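Local coordinates for Avidin/streptavidin (Shewanella denitrificans, PDB 3SZJ), which binds biotin in a pocket of an avidin-type beta-barrel and probably works as a dimer, at residues 93-98 and 113-118; 63-68 and 78-83. One frame throughout, in Å; residues are numbered along the deposited sequence.

Contact 1: residues 93-98 and 113-118; sequences ISTLWQ and GQDVFS. With BTN (biotin), chain C.
The indole of Trp97 lies flat between Gly113 and biotin. CA of Gly113 sits over one face, 3.7 Å from the centroid of the five-membered ring in a CH-pi contact, while C6 of the ligand approaches CD2 of Trp97 to 3.5 Å over the opposite face. CG of Trp97 stands between its backbone N and carbonyl carbon (chi1 55°), folding the indole back across the neighbouring strand and onto the backbone of Gly113. Next to this sandwich, Asp115 reaches biotin directly: N1 of the ligand donates to OD2 of Asp115 at 2.8 Å and 175°, almost straight. OD2 also accepts from Trp80 NE1 and OD1 from Gln16 NE2, so both carboxylate oxygens are held and the group's rotation is fixed. Trp97 and Asp115 belong to the antiparallel hairpin formed by the last two strands of the avidin-type barrel, and Thr95, Trp97, Asp115 and Phe117 face its biotin-binding interior. Behind the carboxylate, O of Asp115 takes two bonds from one residue, from N of Thr95 at 2.8 Å and from its OG1 at 2.7 Å. Farther along, Ile93 and Phe117 exchange two backbone bonds, and the rim of the Phe117 ring meets O of Ile93. On the other face a water joins Ser94 OG, Thr95 O and Gln114 NE2, and the side chains of Ser94 and Gln114 pack on Pro107 of the second subunit.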
loop_
_atom_site.group_PDB
_atom_site.type_symbol
_atom_site.label_atom_id
_atom_site.label_comp_id
_atom_site.label_asym_id
_atom_site.label_seq_id
_atom_site.Cartn_x
_atom_site.Cartn_y
_atom_site.Cartn_z
ATOM N N ILE A 93 6.087 9.175 -11.964
ATOM C CA ILE A 93 5.748 8.834 -10.575
ATOM C C ILE A 93 7.010 8.199 -9.994
ATOM O O ILE A 93 7.438 7.128 -10.450
ATOM C CB ILE A 93 4.537 7.863 -10.452
ATOM C CG1 ILE A 93 3.277 8.398 -11.148
ATOM C CG2 ILE A 93 4.246 7.551 -8.962
ATOM C CD1 ILE A 93 2.192 7.353 -11.253
ATOM N N SER A 94 7.588 8.844 -8.984
ATOM C CA SER A 94 8.785 8.302 -8.333
ATOM C C SER A 94 8.377 7.592 -7.041
ATOM O O SER A 94 7.675 8.175 -6.202
ATOM C CB SER A 94 9.766 9.436 -8.034
ATOM O OG SER A 94 10.921 8.932 -7.392
ATOM N N THR A 95 8.802 6.327 -6.887
ATOM C CA THR A 95 8.267 5.482 -5.808
ATOM C C THR A 95 9.356 4.713 -5.061
ATOM O O THR A 95 10.472 4.484 -5.589
ATOM C CB THR A 95 7.286 4.395 -6.349
ATOM O OG1 THR A 95 8.017 3.398 -7.070
ATOM C CG2 THR A 95 6.162 4.993 -7.222
ATOM N N LEU A 96 9.007 4.295 -3.840
ATOM C CA LEU A 96 9.765 3.279 -3.105
ATOM C C LEU A 96 8.786 2.142 -2.863
ATOM O O LEU A 96 7.610 2.372 -2.520
ATOM C CB LEU A 96 10.259 3.820 -1.774
ATOM C CG LEU A 96 11.245 4.987 -1.895
ATOM C CD1 LEU A 96 11.602 5.447 -0.501
ATOM C CD2 LEU A 96 12.516 4.556 -2.669
ATOM N N TRP A 97 9.252 0.908 -3.029
ATOM C CA TRP A 97 8.356 -0.254 -2.843
ATOM C C TRP A 97 8.825 -1.246 -1.784
ATOM O O TRP A 97 10.018 -1.304 -1.443
ATOM C CB TRP A 97 8.089 -1.007 -4.147
ATOM C CG TRP A 97 9.303 -1.482 -4.925
ATOM C CD1 TRP A 97 9.905 -0.844 -5.970
ATOM C CD2 TRP A 97 10.036 -2.699 -4.713
ATOM N NE1 TRP A 97 10.994 -1.579 -6.404
ATOM C CE2 TRP A 97 11.089 -2.729 -5.660
ATOM C CE3 TRP A 97 9.890 -3.776 -3.816
ATOM C CZ2 TRP A 97 12.002 -3.802 -5.743
ATOM C CZ3 TRP A 97 10.793 -4.820 -3.880
ATOM C CH2 TRP A 97 11.848 -4.828 -4.843
ATOM N N GLN A 98 7.866 -2.054 -1.304
ATOM C CA GLN A 98 8.091 -3.108 -0.331
ATOM C C GLN A 98 7.333 -4.336 -0.818
ATOM O O GLN A 98 6.176 -4.222 -1.221
ATOM C CB GLN A 98 7.552 -2.686 1.049
ATOM C CG GLN A 98 8.239 -1.458 1.608
ATOM C CD GLN A 98 7.866 -1.163 3.064
ATOM O OE1 GLN A 98 6.704 -1.276 3.463
ATOM N NE2 GLN A 98 8.838 -0.705 3.824
ATOM N N GLY A 113 12.856 -1.651 -2.741
ATOM C CA GLY A 113 13.502 -1.061 -3.920
ATOM C C GLY A 113 12.866 0.240 -4.345
ATOM O O GLY A 113 11.996 0.761 -3.652
ATOM N N GLN A 114 13.368 0.777 -5.461
ATOM C CA GLN A 114 12.918 2.053 -5.998
ATOM C C GLN A 114 12.447 1.812 -7.442
ATOM O O GLN A 114 13.110 1.088 -8.208
ATOM C CB GLN A 114 14.075 3.083 -5.963
ATOM C CG GLN A 114 13.751 4.384 -6.689
ATOM C CD GLN A 114 14.913 5.370 -6.713
ATOM O OE1 GLN A 114 16.101 4.995 -6.630
ATOM N NE2 GLN A 114 14.573 6.647 -6.826
ATOM N N ASP A 115 11.303 2.376 -7.805
ATOM C CA ASP A 115 10.844 2.382 -9.209
ATOM C C ASP A 115 10.455 3.804 -9.584
ATOM O O ASP A 115 9.831 4.516 -8.793
ATOM C CB ASP A 115 9.571 1.566 -9.412
ATOM C CG ASP A 115 9.796 0.044 -9.466
ATOM O OD1 ASP A 115 10.949 -0.432 -9.685
ATOM O OD2 ASP A 115 8.777 -0.672 -9.306
ATOM N N VAL A 116 10.803 4.206 -10.803
ATOM C CA VAL A 116 10.316 5.457 -11.372
ATOM C C VAL A 116 9.537 5.100 -12.620
ATOM O O VAL A 116 10.076 4.409 -13.514
ATOM C CB VAL A 116 11.468 6.390 -11.758
ATOM C CG1 VAL A 116 12.053 7.049 -10.505
ATOM C CG2 VAL A 116 12.526 5.623 -12.544
ATOM N N PHE A 117 8.273 5.539 -12.656
ATOM C CA PHE A 117 7.362 5.308 -13.781
ATOM C C PHE A 117 7.216 6.577 -14.612
ATOM O O PHE A 117 7.105 7.682 -14.053
ATOM C CB PHE A 117 5.966 4.916 -13.269
ATOM C CG PHE A 117 5.919 3.629 -12.497
ATOM C CD1 PHE A 117 6.279 3.594 -11.147
ATOM C CD2 PHE A 117 5.562 2.438 -13.123
ATOM C CE1 PHE A 117 6.220 2.410 -10.424
ATOM C CE2 PHE A 117 5.505 1.246 -12.392
ATOM C CZ PHE A 117 5.849 1.243 -11.040
ATOM N N SER A 118 7.193 6.415 -15.933
ATOM C CA SER A 118 6.973 7.530 -16.844
ATOM C C SER A 118 5.662 7.337 -17.582
ATOM O O SER A 118 5.294 6.212 -17.921
ATOM C CB SER A 118 8.098 7.564 -17.877
ATOM O OG SER A 118 9.342 7.797 -17.244
HETATM C C11 BTN C . 7.178 -11.767 -7.014
HETATM O O11 BTN C . 8.272 -12.015 -7.563
HETATM O O12 BTN C . 7.026 -12.019 -5.805
HETATM C C10 BTN C . 6.042 -11.163 -7.795
HETATM C C9 BTN C . 6.533 -10.080 -8.773
HETATM C C8 BTN C . 7.173 -8.890 -8.071
HETATM C C7 BTN C . 7.658 -7.804 -9.036
HETATM C C2 BTN C . 8.294 -6.617 -8.290
HETATM S S1 BTN C . 7.175 -5.552 -7.627
HETATM C C6 BTN C . 8.502 -4.358 -7.323
HETATM C C5 BTN C . 9.403 -4.377 -8.524
HETATM N N1 BTN C . 8.961 -3.498 -9.579
HETATM C C3 BTN C . 8.589 -4.217 -10.643
HETATM O O3 BTN C . 8.002 -3.681 -11.779
HETATM N N2 BTN C . 8.819 -5.526 -10.509
HETATM C C4 BTN C . 9.248 -5.773 -9.134
HETATM O O HOH W 1 11.954 6.864 -6.054
#

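Contact 2: residues 63-68 and 78-83; sequences FSTKWL and TSWSGF. With BTN (biotin), chain C.
Aromatic packing joins Phe63 to Trp80. Their planes are only 17° from parallel but slid apart, with CE2 of Phe63 3.3 Å from CE3 of Trp80 and CB of Trp80 over the Phe63 face. Phe63 CG stands between the backbone N and the carbonyl carbon (chi1 60°), which swings the ring over toward the indole. CZ2 of Trp67 meets the rim of the Trp80 ring at CH2, 4.0 Å away. Among the polar contacts, NE1 of Trp67 donates to OG1 of Thr78 at 2.8 Å and 163°, with the hydroxyl in the indole plane, which fixes the turn of the ring. Thr78 O accepts from N of Thr65, nearly in line with the carbonyl, and from OG of Ser64, which comes from above the carbonyl plane at 2.9 Å. Towards the ligand, the Trp67 face lies against the biotin tail, its CG 3.6 Å from C10, whereas Thr78 OG1 comes within 3.4 Å of the sulfur S1. With an alanine here instead of Trp67, the aliphatic tail is likely to lose its flat support and the Thr78 hydroxyl its indole donor. Tryptophans and a threonine packed around the thiophane ring and tail, on antiparallel strands of a closed barrel, are characteristic of the avidin-family biotin pocket.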
loop_
_atom_site.group_PDB
_atom_site.type_symbol
_atom_site.label_atom_id
_atom_site.label_comp_id
_atom_site.label_asym_id
_atom_site.label_seq_id
_atom_site.Cartn_x
_atom_site.Cartn_y
_atom_site.Cartn_z
ATOM N N PHE A 63 -0.000 2.579 -4.199
ATOM C CA PHE A 63 -0.709 1.469 -4.871
ATOM C C PHE A 63 -0.079 0.130 -4.491
ATOM O O PHE A 63 1.106 0.060 -4.142
ATOM C CB PHE A 63 -0.836 1.695 -6.403
ATOM C CG PHE A 63 0.488 1.816 -7.141
ATOM C CD1 PHE A 63 1.132 3.051 -7.257
ATOM C CD2 PHE A 63 1.079 0.701 -7.730
ATOM C CE1 PHE A 63 2.340 3.153 -7.960
ATOM C CE2 PHE A 63 2.298 0.810 -8.431
ATOM C CZ PHE A 63 2.911 2.035 -8.545
ATOM N N SER A 64 -0.917 -0.894 -4.482
ATOM C CA SER A 64 -0.504 -2.215 -4.047
ATOM C C SER A 64 -1.093 -3.273 -4.970
ATOM O O SER A 64 -2.248 -3.168 -5.370
ATOM C CB SER A 64 -1.003 -2.466 -2.612
ATOM O OG SER A 64 -0.497 -3.680 -2.066
ATOM N N THR A 65 -0.254 -4.271 -5.294
ATOM C CA THR A 65 -0.639 -5.369 -6.183
ATOM C C THR A 65 -0.521 -6.686 -5.418
ATOM O O THR A 65 0.485 -6.923 -4.727
ATOM C CB THR A 65 0.301 -5.427 -7.388
ATOM O OG1 THR A 65 1.641 -5.600 -6.928
ATOM C CG2 THR A 65 0.216 -4.141 -8.192
ATOM N N LYS A 66 -1.557 -7.527 -5.516
ATOM C CA LYS A 66 -1.510 -8.896 -4.990
ATOM C C LYS A 66 -1.158 -9.843 -6.129
ATOM O O LYS A 66 -1.858 -9.880 -7.149
ATOM C CB LYS A 66 -2.846 -9.303 -4.362
ATOM C CG LYS A 66 -2.941 -10.780 -3.952
ATOM C CD LYS A 66 -4.236 -11.081 -3.195
ATOM C CE LYS A 66 -4.383 -12.565 -2.977
ATOM N NZ LYS A 66 -5.551 -12.839 -2.086
ATOM N N TRP A 67 -0.097 -10.615 -5.934
ATOM C CA TRP A 67 0.461 -11.410 -7.039
ATOM C C TRP A 67 -0.240 -12.779 -7.162
ATOM O O TRP A 67 0.375 -13.850 -7.029
ATOM C CB TRP A 67 1.988 -11.546 -6.880
ATOM C CG TRP A 67 2.693 -10.204 -6.904
ATOM C CD1 TRP A 67 3.256 -9.534 -5.823
ATOM C CD2 TRP A 67 2.921 -9.368 -8.052
ATOM N NE1 TRP A 67 3.777 -8.336 -6.237
ATOM C CE2 TRP A 67 3.612 -8.215 -7.596
ATOM C CE3 TRP A 67 2.628 -9.483 -9.418
ATOM C CZ2 TRP A 67 3.994 -7.179 -8.457
ATOM C CZ3 TRP A 67 3.001 -8.455 -10.268
ATOM C CH2 TRP A 67 3.677 -7.320 -9.785
ATOM N N LEU A 68 -1.548 -12.721 -7.399
ATOM C CA LEU A 68 -2.333 -13.902 -7.748
ATOM C C LEU A 68 -3.292 -13.583 -8.881
ATOM O O LEU A 68 -4.059 -12.619 -8.805
ATOM C CB LEU A 68 -3.163 -14.348 -6.541
ATOM C CG LEU A 68 -4.190 -15.469 -6.798
ATOM C CD1 LEU A 68 -3.470 -16.721 -7.224
ATOM C CD2 LEU A 68 -5.102 -15.745 -5.594
ATOM N N THR A 78 3.079 -6.553 -3.310
ATOM C CA THR A 78 3.954 -5.361 -3.352
ATOM C C THR A 78 3.147 -4.098 -3.080
ATOM O O THR A 78 2.009 -3.978 -3.533
ATOM C CB THR A 78 4.671 -5.244 -4.706
ATOM O OG1 THR A 78 5.406 -6.452 -4.899
ATOM C CG2 THR A 78 5.668 -4.059 -4.700
ATOM N N SER A 79 3.749 -3.194 -2.303
ATOM C CA SER A 79 3.192 -1.881 -2.014
ATOM C C SER A 79 4.179 -0.814 -2.477
ATOM O O SER A 79 5.351 -0.873 -2.125
ATOM C CB SER A 79 2.979 -1.758 -0.503
ATOM O OG SER A 79 2.534 -0.474 -0.121
ATOM N N TRP A 80 3.690 0.155 -3.246
ATOM C CA TRP A 80 4.484 1.311 -3.650
ATOM C C TRP A 80 3.944 2.569 -2.970
ATOM O O TRP A 80 2.713 2.763 -2.867
ATOM C CB TRP A 80 4.365 1.538 -5.157
ATOM C CG TRP A 80 5.031 0.538 -6.106
ATOM C CD1 TRP A 80 6.235 0.695 -6.759
ATOM C CD2 TRP A 80 4.499 -0.733 -6.542
ATOM N NE1 TRP A 80 6.482 -0.406 -7.580
ATOM C CE2 TRP A 80 5.429 -1.286 -7.464
ATOM C CE3 TRP A 80 3.304 -1.443 -6.264
ATOM C CZ2 TRP A 80 5.194 -2.513 -8.109
ATOM C CZ3 TRP A 80 3.088 -2.673 -6.887
ATOM C CH2 TRP A 80 4.018 -3.190 -7.804
ATOM N N SER A 81 4.865 3.443 -2.545
ATOM C CA SER A 81 4.515 4.791 -2.069
ATOM C C SER A 81 5.320 5.762 -2.911
ATOM O O SER A 81 6.519 5.553 -3.099
ATOM C CB SER A 81 4.921 4.973 -0.604
ATOM O OG SER A 81 4.291 4.020 0.224
ATOM N N GLY A 82 4.701 6.837 -3.387
ATOM C CA GLY A 82 5.487 7.765 -4.186
ATOM C C GLY A 82 4.766 9.043 -4.508
ATOM O O GLY A 82 3.750 9.372 -3.916
ATOM N N PHE A 83 5.311 9.777 -5.464
ATOM C CA PHE A 83 4.785 11.118 -5.728
ATOM C C PHE A 83 4.948 11.422 -7.204
ATOM O O PHE A 83 5.900 10.964 -7.862
ATOM C CB PHE A 83 5.504 12.167 -4.859
ATOM C CG PHE A 83 6.999 12.096 -4.976
ATOM C CD1 PHE A 83 7.731 11.252 -4.141
ATOM C CD2 PHE A 83 7.678 12.841 -5.965
ATOM C CE1 PHE A 83 9.116 11.143 -4.260
ATOM C CE2 PHE A 83 9.073 12.748 -6.096
ATOM C CZ PHE A 83 9.805 11.894 -5.248
HETATM C C11 BTN C . 7.178 -11.767 -7.014
HETATM O O11 BTN C . 8.272 -12.015 -7.563
HETATM O O12 BTN C . 7.026 -12.019 -5.805
HETATM C C10 BTN C . 6.042 -11.163 -7.795
HETATM C C9 BTN C . 6.533 -10.080 -8.773
HETATM C C8 BTN C . 7.173 -8.890 -8.071
HETATM C C7 BTN C . 7.658 -7.804 -9.036
HETATM C C2 BTN C . 8.294 -6.617 -8.290
HETATM S S1 BTN C . 7.175 -5.552 -7.627
HETATM C C6 BTN C . 8.502 -4.358 -7.323
HETATM C C5 BTN C . 9.403 -4.377 -8.524
HETATM N N1 BTN C . 8.961 -3.498 -9.579
HETATM C C3 BTN C . 8.589 -4.217 -10.643
HETATM O O3 BTN C . 8.002 -3.681 -11.779
HETATM N N2 BTN C . 8.819 -5.526 -10.509
HETATM C C4 BTN C . 9.248 -5.773 -9.134
#

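From the N terminus, contact 2 closes first: strand 60-68 turns back into strand 73-86, pairing 63-68 with 78-83 across a short connection. After a short turn the chain continues into strand 91-101, whose return as strand 111-119 forms contact 1. The two hairpins therefore follow in series, neither nested nor crossing, and occupy four successive strands of the antiparallel barrel. Strands 73-86 and 91-101 are themselves neighbours, so residues 78-83 and 93-98 join the hairpins into continuous sheet, with Gln98 O probably accepting from Ser79 N at 2.8 Å. Inside the barrel both contacts reach the same biotin; on its outer face both touch the second subunit.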